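Local coordinates for sulfite dehydrogenase (Paracoccus pantotrophus, PDB 2XTS), which probably oxidises protein-bound sulfane sulfur at a molybdenum-molybdopterin centre and passes the electrons on to heme c, at residues P49-P57 against C70-G78. Residues are numbered along the deposited sequence; the frame is centred on the assembly and turned at random.
Sequences PVSSINFTP and CAFERHHSG. With MTE (phosphonic acidmono-(2-amino-5,6-dimercapto-4-oxo-3,7,8a,9,10,10a-hexahydro-4H-8-oxa-1,3,9,10-tetraaza-anthracen-7-ylmethyl)ester), chain E; HEC (heme c), chain K; 2MO (molybdenum (IV)oxide), chain F.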
loop_
_atom_site.group_PDB
_atom_site.type_symbol
_atom_site.label_atom_id
_atom_site.label_comp_id
_atom_site.label_asym_id
_atom_site.label_seq_id
_atom_site.Cartn_x
_atom_site.Cartn_y
_atom_site.Cartn_z
ATOM N N PRO A 49 -11.361 -6.841 24.706
ATOM C CA PRO A 49 -11.072 -6.338 23.361
ATOM C C PRO A 49 -9.711 -5.648 23.242
ATOM O O PRO A 49 -9.303 -5.318 22.131
ATOM C CB PRO A 49 -12.224 -5.360 23.107
ATOM C CG PRO A 49 -12.611 -4.911 24.453
ATOM C CD PRO A 49 -12.405 -6.056 25.390
ATOM N N VAL A 50 -9.011 -5.467 24.368
ATOM C CA VAL A 50 -7.619 -5.001 24.335
ATOM C C VAL A 50 -6.566 -6.120 24.280
ATOM O O VAL A 50 -5.419 -5.851 23.941
ATOM C CB VAL A 50 -7.279 -3.958 25.423
ATOM C CG1 VAL A 50 -8.181 -2.757 25.283
ATOM C CG2 VAL A 50 -7.365 -4.537 26.816
ATOM N N SER A 51 -6.944 -7.351 24.623
ATOM C CA SER A 51 -6.097 -8.498 24.318
ATOM C C SER A 51 -6.866 -9.402 23.371
ATOM O O SER A 51 -7.560 -10.320 23.766
ATOM C CB SER A 51 -5.587 -9.257 25.557
ATOM O OG SER A 51 -4.758 -10.342 25.133
ATOM N N SER A 52 -6.757 -9.098 22.096
ATOM C CA SER A 52 -7.654 -9.633 21.107
ATOM C C SER A 52 -7.079 -9.430 19.717
ATOM O O SER A 52 -5.923 -9.035 19.531
ATOM C CB SER A 52 -9.042 -8.986 21.266
ATOM O OG SER A 52 -10.032 -9.657 20.513
ATOM N N ILE A 53 -7.937 -9.755 18.758
ATOM C CA ILE A 53 -7.598 -9.925 17.360
ATOM C C ILE A 53 -8.723 -9.314 16.532
ATOM O O ILE A 53 -9.899 -9.407 16.893
ATOM C CB ILE A 53 -7.489 -11.448 17.045
ATOM C CG1 ILE A 53 -7.061 -11.725 15.609
ATOM C CG2 ILE A 53 -8.792 -12.232 17.384
ATOM C CD1 ILE A 53 -5.673 -11.370 15.342
ATOM N N ASN A 54 -8.374 -8.739 15.378
ATOM C CA ASN A 54 -9.365 -8.490 14.339
ATOM C C ASN A 54 -8.837 -9.042 13.022
ATOM O O ASN A 54 -7.749 -9.631 13.006
ATOM C CB ASN A 54 -9.822 -7.030 14.304
ATOM C CG ASN A 54 -8.741 -6.064 13.873
ATOM O OD1 ASN A 54 -7.879 -6.411 13.071
ATOM N ND2 ASN A 54 -8.822 -4.810 14.348
ATOM N N PHE A 55 -9.619 -8.932 11.949
ATOM C CA PHE A 55 -9.366 -9.735 10.767
ATOM C C PHE A 55 -9.309 -8.888 9.502
ATOM O O PHE A 55 -10.193 -8.072 9.266
ATOM C CB PHE A 55 -10.488 -10.779 10.623
ATOM C CG PHE A 55 -10.536 -11.767 11.743
ATOM C CD1 PHE A 55 -11.291 -11.508 12.877
ATOM C CD2 PHE A 55 -9.792 -12.931 11.683
ATOM C CE1 PHE A 55 -11.283 -12.395 13.945
ATOM C CE2 PHE A 55 -9.818 -13.831 12.734
ATOM C CZ PHE A 55 -10.557 -13.557 13.852
ATOM N N THR A 56 -8.268 -9.095 8.702
ATOM C CA THR A 56 -8.122 -8.416 7.418
ATOM C C THR A 56 -9.184 -8.915 6.431
ATOM O O THR A 56 -9.429 -10.108 6.372
ATOM C CB THR A 56 -6.743 -8.759 6.797
ATOM O OG1 THR A 56 -5.706 -8.461 7.734
ATOM C CG2 THR A 56 -6.497 -8.035 5.488
ATOM N N PRO A 57 -9.796 -8.011 5.644
ATOM C CA PRO A 57 -10.830 -8.409 4.671
ATOM C C PRO A 57 -10.237 -9.041 3.419
ATOM O O PRO A 57 -10.478 -8.560 2.322
ATOM C CB PRO A 57 -11.538 -7.088 4.363
ATOM C CG PRO A 57 -10.488 -6.075 4.518
ATOM C CD PRO A 57 -9.678 -6.539 5.715
ATOM N N CYS A 70 -6.787 -1.409 6.677
ATOM C CA CYS A 70 -7.589 -2.588 7.012
ATOM C C CYS A 70 -6.781 -3.834 7.307
ATOM O O CYS A 70 -7.322 -4.925 7.387
ATOM C CB CYS A 70 -8.618 -2.900 5.942
ATOM S SG CYS A 70 -8.010 -3.287 4.308
ATOM N N ALA A 71 -5.488 -3.662 7.523
ATOM C CA ALA A 71 -4.597 -4.742 7.910
ATOM C C ALA A 71 -4.844 -5.095 9.376
ATOM O O ALA A 71 -4.924 -4.207 10.241
ATOM C CB ALA A 71 -3.161 -4.341 7.683
ATOM N N PHE A 72 -4.972 -6.392 9.656
ATOM C CA PHE A 72 -5.383 -6.847 10.983
ATOM C C PHE A 72 -4.485 -6.336 12.090
ATOM O O PHE A 72 -3.311 -5.996 11.869
ATOM C CB PHE A 72 -5.485 -8.380 11.081
ATOM C CG PHE A 72 -4.192 -9.088 11.412
ATOM C CD1 PHE A 72 -3.144 -9.165 10.531
ATOM C CD2 PHE A 72 -4.049 -9.711 12.637
ATOM C CE1 PHE A 72 -1.983 -9.824 10.867
ATOM C CE2 PHE A 72 -2.900 -10.367 12.961
ATOM C CZ PHE A 72 -1.864 -10.436 12.096
ATOM N N GLU A 73 -5.048 -6.339 13.292
ATOM C CA GLU A 73 -4.400 -5.970 14.551
ATOM C C GLU A 73 -4.467 -7.127 15.504
ATOM O O GLU A 73 -5.484 -7.785 15.631
ATOM C CB GLU A 73 -5.196 -4.854 15.220
ATOM C CG GLU A 73 -5.308 -3.560 14.457
ATOM C CD GLU A 73 -6.302 -2.624 15.116
ATOM O OE1 GLU A 73 -6.085 -2.177 16.265
ATOM O OE2 GLU A 73 -7.319 -2.327 14.490
ATOM N N ARG A 74 -3.390 -7.343 16.236
ATOM C CA ARG A 74 -3.399 -8.227 17.412
ATOM C C ARG A 74 -2.637 -7.505 18.519
ATOM O O ARG A 74 -1.457 -7.187 18.361
ATOM C CB ARG A 74 -2.799 -9.607 17.115
ATOM C CG ARG A 74 -3.304 -10.730 18.012
ATOM C CD ARG A 74 -2.891 -10.616 19.452
ATOM N NE ARG A 74 -3.044 -11.933 20.076
ATOM C CZ ARG A 74 -3.542 -12.161 21.282
ATOM N NH1 ARG A 74 -3.969 -11.169 22.065
ATOM N NH2 ARG A 74 -3.636 -13.427 21.690
ATOM N N HIS A 75 -3.324 -7.231 19.620
ATOM C CA HIS A 75 -2.731 -6.595 20.806
ATOM C C HIS A 75 -2.964 -7.451 22.032
ATOM O O HIS A 75 -3.887 -8.257 22.063
ATOM C CB HIS A 75 -3.369 -5.223 21.095
ATOM C CG HIS A 75 -3.516 -4.385 19.889
ATOM N ND1 HIS A 75 -4.689 -3.771 19.483
ATOM C CD2 HIS A 75 -2.596 -4.133 18.938
ATOM C CE1 HIS A 75 -4.459 -3.134 18.343
ATOM N NE2 HIS A 75 -3.194 -3.335 18.000
ATOM N N HIS A 76 -2.150 -7.221 23.053
ATOM C CA HIS A 76 -2.344 -7.862 24.355
ATOM C C HIS A 76 -2.658 -6.861 25.474
ATOM O O HIS A 76 -3.211 -7.262 26.495
ATOM C CB HIS A 76 -1.151 -8.740 24.750
ATOM C CG HIS A 76 -0.904 -9.892 23.821
ATOM N ND1 HIS A 76 -1.153 -11.217 24.119
ATOM C CD2 HIS A 76 -0.400 -9.879 22.566
ATOM C CE1 HIS A 76 -0.813 -11.958 23.068
ATOM N NE2 HIS A 76 -0.361 -11.165 22.121
ATOM N N SER A 77 -2.348 -5.571 25.275
ATOM C CA SER A 77 -2.772 -4.512 26.206
ATOM C C SER A 77 -3.193 -3.274 25.427
ATOM O O SER A 77 -3.082 -2.162 25.915
ATOM C CB SER A 77 -1.723 -4.172 27.255
ATOM O OG SER A 77 -0.525 -3.686 26.677
ATOM N N GLY A 78 -3.732 -3.499 24.224
ATOM C CA GLY A 78 -4.244 -2.440 23.346
ATOM C C GLY A 78 -3.161 -1.766 22.504
ATOM O O GLY A 78 -1.972 -2.014 22.669
HETATM N N1 MTE E . 3.945 -6.539 20.084
HETATM C C2 MTE E . 3.611 -6.014 21.258
HETATM N N2 MTE E . 4.450 -5.126 21.835
HETATM N N3 MTE E . 2.454 -6.320 21.876
HETATM C C4 MTE E . 1.554 -7.201 21.352
HETATM O O4 MTE E . 0.498 -7.422 21.982
HETATM N N5 MTE E . 1.091 -8.809 19.482
HETATM C C6 MTE E . 1.847 -9.681 18.612
HETATM C C7 MTE E . 2.754 -8.965 17.623
HETATM N N8 MTE E . 3.557 -7.985 18.307
HETATM C C9 MTE E . 1.866 -7.837 20.088
HETATM C C10 MTE E . 3.144 -7.461 19.472
HETATM C "C1'" MTE E . 0.976 -10.664 17.852
HETATM S "S1'" MTE E . 0.302 -12.032 18.710
HETATM C "C2'" MTE E . 0.775 -10.557 16.517
HETATM S "S2'" MTE E . -0.054 -11.762 15.615
HETATM C "C3'" MTE E . 1.333 -9.357 15.781
HETATM O "O3'" MTE E . 1.940 -8.367 16.629
HETATM C "C4'" MTE E . 0.221 -8.642 15.037
HETATM O "O4'" MTE E . 0.771 -7.558 14.275
HETATM P P MTE E . -0.276 -6.450 13.779
HETATM O O1P MTE E . -1.214 -7.315 12.885
HETATM O O2P MTE E . -1.042 -5.896 14.936
HETATM O O3P MTE E . 0.528 -5.489 12.973
HETATM FE FE HEC K . -4.106 -11.335 35.210
HETATM C CHA HEC K . -3.260 -13.175 32.485
HETATM C CHB HEC K . -1.741 -12.976 37.035
HETATM C CHC HEC K . -4.711 -9.277 37.790
HETATM C CHD HEC K . -6.844 -10.171 33.624
HETATM N NA HEC K . -2.764 -12.789 34.837
HETATM C C1A HEC K . -2.618 -13.462 33.646
HETATM C C2A HEC K . -1.640 -14.514 33.805
HETATM C C3A HEC K . -1.221 -14.452 35.077
HETATM C C4A HEC K . -1.920 -13.369 35.733
HETATM C CMA HEC K . -0.171 -15.333 35.787
HETATM C CAA HEC K . -1.204 -15.497 32.687
HETATM C CBA HEC K . -2.197 -16.650 32.543
HETATM C CGA HEC K . -1.761 -17.674 31.537
HETATM O O1A HEC K . -1.119 -17.328 30.543
HETATM O O2A HEC K . -2.061 -18.857 31.823
HETATM N NB HEC K . -3.352 -11.122 37.022
HETATM C C1B HEC K . -2.351 -11.884 37.617
HETATM C C2B HEC K . -1.967 -11.261 38.865
HETATM C C3B HEC K . -2.815 -10.248 39.095
HETATM C C4B HEC K . -3.667 -10.131 37.937
HETATM C CMB HEC K . -0.934 -11.885 39.824
HETATM C CAB HEC K . -2.828 -9.278 40.267
HETATM C CBB HEC K . -1.413 -8.662 40.459
HETATM N NC HEC K . -5.539 -9.968 35.617
HETATM C C1C HEC K . -5.630 -9.251 36.771
HETATM C C2C HEC K . -6.805 -8.419 36.710
HETATM C C3C HEC K . -7.401 -8.665 35.536
HETATM C C4C HEC K . -6.633 -9.680 34.867
HETATM C CMC HEC K . -7.235 -7.425 37.810
HETATM C CAC HEC K . -8.706 -8.151 34.928
HETATM C CBC HEC K . -9.043 -6.704 34.973
HETATM N ND HEC K . -4.890 -11.618 33.383
HETATM C C1D HEC K . -5.979 -10.931 32.882
HETATM C C2D HEC K . -6.138 -11.193 31.476
HETATM C C3D HEC K . -5.020 -12.090 31.124
HETATM C C4D HEC K . -4.308 -12.328 32.342
HETATM C CMD HEC K . -7.140 -10.623 30.481
HETATM C CAD HEC K . -4.733 -12.627 29.733
HETATM C CBD HEC K . -3.811 -11.652 29.006
HETATM C CGD HEC K . -3.413 -12.126 27.637
HETATM O O1D HEC K . -3.663 -13.308 27.284
HETATM O O2D HEC K . -2.749 -11.340 26.934
HETATM MO MO 2MO F . -0.394 -13.604 17.080
HETATM O OT1 2MO F . 0.938 -14.769 16.785
HETATM O OT2 2MO F . -1.570 -14.143 18.551
#
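Beside the molybdopterin site, a short antiparallel ladder joins Ser-52 and Ile-53 to Arg-74 and His-75; side chains round it reach from the molybdenum to a heme c propionate. Ser-52 N bonds His-75 O at 3.0 Å, His-75 N returns a bond to Ser-52 O, and Asn-54 N continues to Glu-73 O. Asn-54 OD1 takes Glu-73 N at 2.8 Å, from above the amide plane, while ND2 bonds Glu-73 OE2 weakly. Arg-74 N holds cofactor O2P at 3.0 Å; its side chain, CG anti to the backbone N (chi1 -154°) and turning at CG, swings NE to the molybdenum-bound oxygen OT2 at 3.1 Å. In the guanidinium plane NH1 meets Ser-51 OG at 3.3 Å and His-75 O at 2.9 Å; the His-76 ring lies against one face. Ser-51 OG and His-76 ND1 both donate to heme O2D, from 2.9 and 3.2 Å. A leucine in place of Arg-74 would probably leave OT2, Ser-51 OG and His-75 O without these donors. One Phe-72 ring face lies under the cofactor phosphate, O1P over its centre, Ile-53 CD1 at the edge. This is a sulfite oxidase-family molybdopterin pocket, here with a heme propionate held by both segments.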